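Local coordinates for protein acetyltransferase (PDB 3JVN) that probably transfers acyl groups, most likely acetyl from acetyl-coenzyme A, to an acceptor not yet identified, at residues Y14-L19 with V58-M63; G69-H74 with M111-E116; C76-T81 with V86-I91. One frame throughout, in Å; residues are numbered along the deposited sequence.

Contact 1: Y14-L19 with V58-M63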
loop_
_atom_site.group_PDB
_atom_site.type_symbol
_atom_site.label_atom_id
_atom_site.label_comp_id
_atom_site.label_asym_id
_atom_site.label_seq_id
_atom_site.Cartn_x
_atom_site.Cartn_y
_atom_site.Cartn_z
ATOM N N TYR A 14 -15.644 -4.607 27.679
ATOM C CA TYR A 14 -15.759 -5.846 28.435
ATOM C C TYR A 14 -16.116 -7.011 27.492
ATOM O O TYR A 14 -15.460 -8.053 27.508
ATOM C CB TYR A 14 -16.818 -5.680 29.538
ATOM C CG TYR A 14 -16.765 -6.755 30.599
ATOM C CD1 TYR A 14 -15.914 -6.641 31.705
ATOM C CD2 TYR A 14 -17.523 -7.916 30.468
ATOM C CE1 TYR A 14 -15.819 -7.665 32.654
ATOM C CE2 TYR A 14 -17.431 -8.944 31.397
ATOM C CZ TYR A 14 -16.580 -8.817 32.487
ATOM O OH TYR A 14 -16.484 -9.860 33.379
ATOM N N CYS A 15 -17.142 -6.817 26.663
ATOM C CA CYS A 15 -17.587 -7.832 25.701
ATOM C C CYS A 15 -16.472 -8.137 24.715
ATOM O O CYS A 15 -16.159 -9.297 24.425
ATOM C CB CYS A 15 -18.789 -7.327 24.906
ATOM S SG CYS A 15 -20.036 -6.516 25.914
ATOM N N LEU A 16 -15.880 -7.071 24.192
ATOM C CA LEU A 16 -14.813 -7.204 23.226
ATOM C C LEU A 16 -13.652 -8.071 23.712
ATOM O O LEU A 16 -13.130 -8.864 22.939
ATOM C CB LEU A 16 -14.360 -5.805 22.780
ATOM C CG LEU A 16 -15.518 -5.056 22.088
ATOM C CD1 LEU A 16 -15.079 -3.685 21.592
ATOM C CD2 LEU A 16 -16.026 -5.899 20.910
ATOM N N ASN A 17 -13.254 -7.941 24.978
ATOM C CA ASN A 17 -12.169 -8.774 25.513
ATOM C C ASN A 17 -12.470 -10.254 25.265
ATOM O O ASN A 17 -11.596 -11.013 24.839
ATOM C CB ASN A 17 -11.975 -8.544 27.016
ATOM C CG ASN A 17 -11.220 -7.264 27.316
ATOM O OD1 ASN A 17 -10.450 -6.781 26.487
ATOM N ND2 ASN A 17 -11.417 -6.722 28.508
ATOM N N SER A 18 -13.720 -10.639 25.516
ATOM C CA SER A 18 -14.204 -12.007 25.335
ATOM C C SER A 18 -14.276 -12.448 23.878
ATOM O O SER A 18 -13.856 -13.544 23.550
ATOM C CB SER A 18 -15.586 -12.152 25.980
ATOM O OG SER A 18 -16.172 -13.388 25.637
ATOM N N LEU A 19 -14.825 -11.607 23.011
ATOM C CA LEU A 19 -14.927 -11.952 21.592
ATOM C C LEU A 19 -13.541 -11.892 20.951
ATOM O O LEU A 19 -13.253 -12.619 19.999
ATOM C CB LEU A 19 -15.877 -10.990 20.860
ATOM C CG LEU A 19 -17.327 -10.892 21.344
ATOM C CD1 LEU A 19 -18.018 -9.687 20.708
ATOM C CD2 LEU A 19 -18.061 -12.165 21.021
ATOM N N VAL A 58 -13.714 0.641 15.122
ATOM C CA VAL A 58 -14.216 -0.621 15.619
ATOM C C VAL A 58 -15.733 -0.602 15.573
ATOM O O VAL A 58 -16.371 0.167 16.275
ATOM C CB VAL A 58 -13.712 -0.928 17.059
ATOM C CG1 VAL A 58 -13.857 0.296 17.941
ATOM C CG2 VAL A 58 -14.487 -2.086 17.626
ATOM N N TYR A 59 -16.313 -1.428 14.709
ATOM C CA TYR A 59 -17.761 -1.493 14.629
ATOM C C TYR A 59 -18.231 -2.834 15.157
ATOM O O TYR A 59 -17.518 -3.833 15.055
ATOM C CB TYR A 59 -18.222 -1.295 13.192
ATOM C CG TYR A 59 -17.828 0.046 12.646
ATOM C CD1 TYR A 59 -18.527 1.205 13.007
ATOM C CD2 TYR A 59 -16.760 0.165 11.769
ATOM C CE1 TYR A 59 -18.159 2.448 12.501
ATOM C CE2 TYR A 59 -16.393 1.398 11.261
ATOM C CZ TYR A 59 -17.091 2.530 11.619
ATOM O OH TYR A 59 -16.733 3.745 11.084
ATOM N N VAL A 60 -19.426 -2.841 15.741
ATOM C CA VAL A 60 -20.011 -4.060 16.287
ATOM C C VAL A 60 -21.411 -4.326 15.726
ATOM O O VAL A 60 -22.115 -3.402 15.308
ATOM C CB VAL A 60 -20.104 -4.003 17.850
ATOM C CG1 VAL A 60 -18.710 -4.100 18.468
ATOM C CG2 VAL A 60 -20.799 -2.715 18.291
ATOM N N ALA A 61 -21.790 -5.601 15.705
ATOM C CA ALA A 61 -23.103 -6.032 15.240
ATOM C C ALA A 61 -23.890 -6.409 16.500
ATOM O O ALA A 61 -23.504 -7.332 17.221
ATOM C CB ALA A 61 -22.967 -7.237 14.320
ATOM N N GLU A 62 -24.974 -5.687 16.775
ATOM C CA GLU A 62 -25.790 -5.947 17.960
ATOM C C GLU A 62 -27.124 -6.542 17.525
ATOM O O GLU A 62 -27.862 -5.931 16.753
ATOM C CB GLU A 62 -26.019 -4.636 18.737
ATOM C CG GLU A 62 -25.852 -4.734 20.264
ATOM C CD GLU A 62 -25.897 -3.374 20.959
ATOM O OE1 GLU A 62 -25.628 -3.314 22.180
ATOM O OE2 GLU A 62 -26.206 -2.362 20.292
HETATM N N MSE A 63 -27.426 -7.741 18.009
HETATM C CA MSE A 63 -28.678 -8.392 17.653
HETATM C C MSE A 63 -29.816 -7.858 18.517
HETATM O O MSE A 63 -30.567 -6.975 18.096
HETATM C CB MSE A 63 -28.562 -9.910 17.813
HETATM C CG MSE A 63 -29.810 -10.674 17.383
HETATM SE SE MSE A 63 -30.381 -10.235 15.577
HETATM C CE MSE A 63 -29.568 -11.713 14.614
#

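Contact 2: G69-H74 with M111-E116. With SO4 (sulfate ion), chain B.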
loop_
_atom_site.group_PDB
_atom_site.type_symbol
_atom_site.label_atom_id
_atom_site.label_comp_id
_atom_site.label_asym_id
_atom_site.label_seq_id
_atom_site.Cartn_x
_atom_site.Cartn_y
_atom_site.Cartn_z
ATOM N N GLY A 69 -20.873 -9.664 17.085
ATOM C CA GLY A 69 -19.809 -9.508 16.114
ATOM C C GLY A 69 -19.169 -8.135 16.115
ATOM O O GLY A 69 -19.732 -7.173 16.626
ATOM N N PHE A 70 -17.970 -8.051 15.550
ATOM C CA PHE A 70 -17.253 -6.787 15.460
ATOM C C PHE A 70 -16.222 -6.869 14.332
ATOM O O PHE A 70 -15.900 -7.951 13.833
ATOM C CB PHE A 70 -16.553 -6.457 16.792
ATOM C CG PHE A 70 -15.384 -7.348 17.102
ATOM C CD1 PHE A 70 -15.576 -8.632 17.616
ATOM C CD2 PHE A 70 -14.089 -6.933 16.809
ATOM C CE1 PHE A 70 -14.491 -9.491 17.824
ATOM C CE2 PHE A 70 -13.004 -7.780 17.011
ATOM C CZ PHE A 70 -13.204 -9.057 17.516
ATOM N N ILE A 71 -15.728 -5.711 13.918
ATOM C CA ILE A 71 -14.724 -5.632 12.873
ATOM C C ILE A 71 -13.807 -4.515 13.338
ATOM O O ILE A 71 -14.250 -3.597 14.029
ATOM C CB ILE A 71 -15.350 -5.326 11.467
ATOM C CG1 ILE A 71 -14.240 -5.350 10.396
ATOM C CG2 ILE A 71 -16.114 -4.014 11.499
ATOM C CD1 ILE A 71 -14.755 -5.287 8.974
ATOM N N THR A 72 -12.531 -4.604 12.969
ATOM C CA THR A 72 -11.545 -3.624 13.401
ATOM C C THR A 72 -10.639 -3.162 12.265
ATOM O O THR A 72 -10.140 -3.990 11.507
ATOM C CB THR A 72 -10.701 -4.221 14.583
ATOM O OG1 THR A 72 -10.387 -3.193 15.536
ATOM C CG2 THR A 72 -9.422 -4.838 14.073
ATOM N N GLY A 73 -10.421 -1.849 12.151
ATOM C CA GLY A 73 -9.566 -1.326 11.093
ATOM C C GLY A 73 -8.895 -0.011 11.467
ATOM O O GLY A 73 -9.376 0.685 12.367
ATOM N N HIS A 74 -7.786 0.340 10.808
ATOM C CA HIS A 74 -7.099 1.602 11.114
ATOM C C HIS A 74 -6.583 2.359 9.893
ATOM O O HIS A 74 -6.197 1.750 8.906
ATOM C CB HIS A 74 -5.926 1.371 12.089
ATOM C CG HIS A 74 -4.720 0.711 11.477
ATOM N ND1 HIS A 74 -4.671 -0.635 11.185
ATOM C CD2 HIS A 74 -3.498 1.206 11.162
ATOM C CE1 HIS A 74 -3.473 -0.943 10.722
ATOM N NE2 HIS A 74 -2.740 0.155 10.697
HETATM N N MSE A 111 -19.185 -3.721 5.161
HETATM C CA MSE A 111 -19.932 -2.668 4.482
HETATM C C MSE A 111 -19.805 -1.353 5.241
HETATM O O MSE A 111 -19.665 -0.279 4.647
HETATM C CB MSE A 111 -21.411 -3.057 4.390
HETATM C CG MSE A 111 -22.031 -2.880 3.004
HETATM SE SE MSE A 111 -21.303 -4.114 1.677
HETATM C CE MSE A 111 -19.863 -3.012 0.982
ATOM N N ARG A 112 -19.871 -1.449 6.563
ATOM C CA ARG A 112 -19.771 -0.279 7.415
ATOM C C ARG A 112 -18.363 0.328 7.356
ATOM O O ARG A 112 -18.201 1.504 7.028
ATOM C CB ARG A 112 -20.110 -0.653 8.861
ATOM C CG ARG A 112 -20.109 0.529 9.819
ATOM C CD ARG A 112 -21.274 1.478 9.541
ATOM N NE ARG A 112 -21.192 2.720 10.311
ATOM C CZ ARG A 112 -20.196 3.600 10.205
ATOM N NH1 ARG A 112 -19.188 3.385 9.360
ATOM N NH2 ARG A 112 -20.206 4.701 10.942
ATOM N N ILE A 113 -17.343 -0.472 7.657
ATOM C CA ILE A 113 -15.987 0.052 7.645
ATOM C C ILE A 113 -15.598 0.713 6.319
ATOM O O ILE A 113 -14.867 1.713 6.312
ATOM C CB ILE A 113 -14.944 -1.036 8.036
ATOM C CG1 ILE A 113 -13.567 -0.373 8.199
ATOM C CG2 ILE A 113 -14.911 -2.158 7.007
ATOM C CD1 ILE A 113 -12.567 -1.177 9.033
ATOM N N GLU A 114 -16.088 0.170 5.203
ATOM C CA GLU A 114 -15.791 0.732 3.886
ATOM C C GLU A 114 -16.518 2.067 3.707
ATOM O O GLU A 114 -16.057 2.943 2.985
ATOM C CB GLU A 114 -16.226 -0.226 2.776
ATOM C CG GLU A 114 -15.542 -1.586 2.776
ATOM C CD GLU A 114 -16.075 -2.501 1.675
ATOM O OE1 GLU A 114 -15.690 -3.690 1.633
ATOM O OE2 GLU A 114 -16.887 -2.027 0.851
ATOM N N GLN A 115 -17.659 2.221 4.364
ATOM C CA GLN A 115 -18.399 3.465 4.256
ATOM C C GLN A 115 -17.518 4.595 4.769
ATOM O O GLN A 115 -17.289 5.576 4.066
ATOM C CB GLN A 115 -19.675 3.384 5.080
ATOM C CG GLN A 115 -20.609 4.562 4.912
ATOM C CD GLN A 115 -21.743 4.516 5.922
ATOM O OE1 GLN A 115 -21.534 4.767 7.110
ATOM N NE2 GLN A 115 -22.946 4.179 5.460
ATOM N N GLU A 116 -17.028 4.450 5.998
ATOM C CA GLU A 116 -16.158 5.451 6.611
ATOM C C GLU A 116 -14.850 5.593 5.840
ATOM O O GLU A 116 -14.306 6.691 5.705
ATOM C CB GLU A 116 -15.864 5.074 8.059
ATOM C CG GLU A 116 -16.888 5.617 9.038
ATOM C CD GLU A 116 -16.640 7.068 9.395
ATOM O OE1 GLU A 116 -15.672 7.341 10.137
ATOM O OE2 GLU A 116 -17.400 7.938 8.921
HETATM S S SO4 B . -22.729 4.447 13.438
HETATM O O1 SO4 B . -22.209 4.270 14.812
HETATM O O2 SO4 B . -21.917 5.455 12.736
HETATM O O3 SO4 B . -24.124 4.924 13.508
HETATM O O4 SO4 B . -22.683 3.158 12.708
#

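Contact 3: C76-T81 with V86-I91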
loop_
_atom_site.group_PDB
_atom_site.type_symbol
_atom_site.label_atom_id
_atom_site.label_comp_id
_atom_site.label_asym_id
_atom_site.label_seq_id
_atom_site.Cartn_x
_atom_site.Cartn_y
_atom_site.Cartn_z
ATOM N N CYS A 76 -3.936 4.606 7.763
ATOM C CA CYS A 76 -2.482 4.636 7.696
ATOM C C CYS A 76 -2.052 5.502 6.533
ATOM O O CYS A 76 -2.847 5.829 5.650
ATOM C CB CYS A 76 -1.885 3.234 7.574
ATOM S SG CYS A 76 -2.973 1.975 6.906
ATOM N N GLU A 77 -0.789 5.896 6.546
ATOM C CA GLU A 77 -0.277 6.763 5.503
ATOM C C GLU A 77 1.020 6.283 4.905
ATOM O O GLU A 77 1.986 6.003 5.620
ATOM C CB GLU A 77 -0.040 8.166 6.058
ATOM C CG GLU A 77 -1.253 9.048 6.204
ATOM C CD GLU A 77 -0.854 10.421 6.702
ATOM O OE1 GLU A 77 -1.517 11.417 6.332
ATOM O OE2 GLU A 77 0.136 10.484 7.464
ATOM N N LEU A 78 1.027 6.197 3.582
ATOM C CA LEU A 78 2.213 5.815 2.850
ATOM C C LEU A 78 3.012 7.117 2.760
ATOM O O LEU A 78 2.652 8.046 2.033
ATOM C CB LEU A 78 1.834 5.321 1.461
ATOM C CG LEU A 78 3.003 5.002 0.535
ATOM C CD1 LEU A 78 3.717 3.755 1.033
ATOM C CD2 LEU A 78 2.481 4.788 -0.878
ATOM N N ILE A 79 4.079 7.185 3.542
ATOM C CA ILE A 79 4.938 8.357 3.604
ATOM C C ILE A 79 6.213 8.166 2.796
ATOM O O ILE A 79 6.874 7.114 2.861
ATOM C CB ILE A 79 5.287 8.674 5.071
ATOM C CG1 ILE A 79 4.026 9.183 5.782
ATOM C CG2 ILE A 79 6.430 9.661 5.145
ATOM C CD1 ILE A 79 4.217 9.447 7.275
ATOM N N SER A 80 6.557 9.187 2.022
ATOM C CA SER A 80 7.761 9.142 1.221
ATOM C C SER A 80 8.536 10.436 1.415
ATOM O O SER A 80 8.128 11.327 2.171
ATOM C CB SER A 80 7.422 8.964 -0.252
ATOM O OG SER A 80 6.609 10.015 -0.737
ATOM N N THR A 81 9.672 10.526 0.745
ATOM C CA THR A 81 10.501 11.710 0.836
ATOM C C THR A 81 10.378 12.531 -0.447
ATOM O O THR A 81 11.060 13.544 -0.611
ATOM C CB THR A 81 11.967 11.322 1.031
ATOM O OG1 THR A 81 12.393 10.521 -0.076
ATOM C CG2 THR A 81 12.143 10.535 2.307
ATOM N N VAL A 86 -0.114 9.544 1.119
ATOM C CA VAL A 86 -1.282 8.969 0.455
ATOM C C VAL A 86 -2.119 8.324 1.538
ATOM O O VAL A 86 -1.607 7.547 2.337
ATOM C CB VAL A 86 -0.870 7.870 -0.550
ATOM C CG1 VAL A 86 -2.067 7.444 -1.389
ATOM C CG2 VAL A 86 0.262 8.355 -1.424
HETATM N N MSE A 87 -3.404 8.632 1.576
HETATM C CA MSE A 87 -4.241 8.047 2.603
HETATM C C MSE A 87 -4.636 6.611 2.281
HETATM O O MSE A 87 -5.198 6.323 1.223
HETATM C CB MSE A 87 -5.501 8.883 2.813
HETATM C CG MSE A 87 -6.472 8.289 3.852
HETATM SE SE MSE A 87 -5.845 8.373 5.697
HETATM C CE MSE A 87 -7.389 9.233 6.480
HETATM N N MSE A 88 -4.333 5.710 3.207
HETATM C CA MSE A 88 -4.675 4.306 3.043
HETATM C C MSE A 88 -5.179 3.788 4.370
HETATM O O MSE A 88 -5.169 4.503 5.373
HETATM C CB MSE A 88 -3.454 3.496 2.613
HETATM C CG MSE A 88 -2.736 4.034 1.399
HETATM SE SE MSE A 88 -1.383 2.793 0.816
HETATM C CE MSE A 88 -0.854 3.679 -0.815
ATOM N N ALA A 89 -5.614 2.539 4.378
ATOM C CA ALA A 89 -6.117 1.944 5.596
ATOM C C ALA A 89 -5.892 0.443 5.627
ATOM O O ALA A 89 -5.473 -0.160 4.638
ATOM C CB ALA A 89 -7.619 2.258 5.775
ATOM N N THR A 90 -6.198 -0.155 6.775
ATOM C CA THR A 90 -6.032 -1.592 6.968
ATOM C C THR A 90 -7.179 -2.175 7.801
ATOM O O THR A 90 -7.544 -1.628 8.840
ATOM C CB THR A 90 -4.696 -1.907 7.708
ATOM O OG1 THR A 90 -3.626 -1.169 7.106
ATOM C CG2 THR A 90 -4.376 -3.392 7.630
ATOM N N ILE A 91 -7.747 -3.278 7.330
ATOM C CA ILE A 91 -8.801 -3.964 8.065
ATOM C C ILE A 91 -8.025 -5.051 8.790
ATOM O O ILE A 91 -7.395 -5.908 8.163
ATOM C CB ILE A 91 -9.870 -4.572 7.114
ATOM C CG1 ILE A 91 -10.698 -3.443 6.497
ATOM C CG2 ILE A 91 -10.796 -5.496 7.877
ATOM C CD1 ILE A 91 -11.603 -3.865 5.373
#

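Contact 1: Y14-L19 with V58-M63
V58 and V60 meet L16 in a small buried patch where helix 13-30 lies against strand 56-62. The contact is wholly apolar. No hydrogen bond joins the two segments, and L16 makes both of the touches. V58 comes first along the strand. Its CG2 lies 4.3 Å from CD1 of L16. Y59 turns to the other face of the sheet, where its ring meets R112 and E116 of helix 105-118. V60 returns to the side of L16, and its CG1 lies 4.1 Å from L16 CD2. The side chains of V60 and L16 cross at about a right angle and meet through one methyl of each. CG1 of V60 sits anti to the carbonyl carbon (chi1 -71°), which sends this branch to the leucine. The two methyls of L16 are thus divided between two valines that stand two residues apart on one face of the strand. The backbones stay well separated, with 9.2 Å between CA of L16 and CA of V60. Around this patch, I47 of helix 47-52 packs on L16 and L51 of the same helix on V58. F70 of strand 67-79 packs on V60, and strand 56-62 runs between strands 4-7 and 67-79.

Contact 2: G69-H74 with M111-E116
Helix-on-sheet packing of the GNAT fold brings I71 and G73 of strand 69-74 against I113 of helix 111-116. The latter segment is part of helix 105-118, which in GNAT enzymes follows the loop that commonly holds the pyrophosphate of acetyl-coenzyme A. Strand and helix segments run in nearly the same direction, with 28° between them, and their axes approach to 9.4 Å. I113 carries the contact with both branches. Its CG2 meets CD1 of I71 at 3.7 Å. On the other branch, I113 CD1 lies over the backbone of G73, 3.6 Å from G73 CA. CG1 of I113 is anti to the backbone N (chi1 -172°), and the extended chain carries CD1 onto the strand. G73 has no side chain at this point, so the isoleucine can lie directly on the main chain. The side chains of I71 and I113 cross obliquely.

R112 starts toward the strand but bends at its second torsion and leads away to a sulfate ion, probably taken from the crystallisation liquor. R112 gives the ion two hydrogen bonds. R112 NE reaches sulfate O4 at 2.9 Å, and R112 NH2 reaches sulfate O2 at 2.6 Å. The sulfur lies at the edge of the guanidinium, in its plane. OE1 of Q115 stands over the centre of one guanidinium face, 3.5 Å above the plane. The backbone N of R7 also bonds the ion.

On the other face of strand 67-79, F70 packs on L16, L19 and M20 of helix 13-30, and T72 packs on Y50 of helix 47-52. Strands 56-62 and 86-96 flank it on either side in the sheet.

Contact 3: C76-T81 with V86-I91
L78 and M88, a selenomethionine, lie on one face of the strand pair. Their side chains cross at a slant, and the methyl end of M88 meets the CD2 branch of L78. M88 CE comes to 3.5 Å from L78 CD2, while its SE lies beside L78 CB. CG of M88 is anti to the carbonyl carbon (chi1 -53°), and the extended chain beyond it reaches over to the leucine. V86 stands directly across from L78, with 4.2 Å between their CB atoms. C76 shares this face, and its SG lies by T90 and the backbone of A89. E77 and M87 point to the other face. These strands are the two arms of an antiparallel beta hairpin, 67-79 and 86-96. C76 and M88 form a hydrogen-bonded pair: C76 N to M88 O is 2.7 Å, and M88 N to C76 O is 2.9 Å. L78 and V86 form the next such pair, with L78 N to V86 O at 3.2 Å and V86 N to L78 O at 3.3 Å. E77 and M87 between them are a non-hydrogen-bonded pair. E77, L78 and I79 also pair antiparallel with a strand of the second subunit, which continues the sheet.

The three contacts share one mixed sheet. Contact 1 closes before contact 2 opens along the chain, and contact 3 falls between the two segments of contact 2. Their centres lie 13 Å apart for contacts 1 and 2, 17 Å for contacts 2 and 3, and 27 Å for contacts 1 and 3. Strand 67-79 serves both contacts 2 and 3, and it is hydrogen-bonded to strand 56-62 of contact 1. Helices 13-30 and 105-118 cover opposite faces of the sheet, so contacts 1 and 2 pack a helix on either side of it. Contact 3 lies farther out, where the hairpin meets the second subunit.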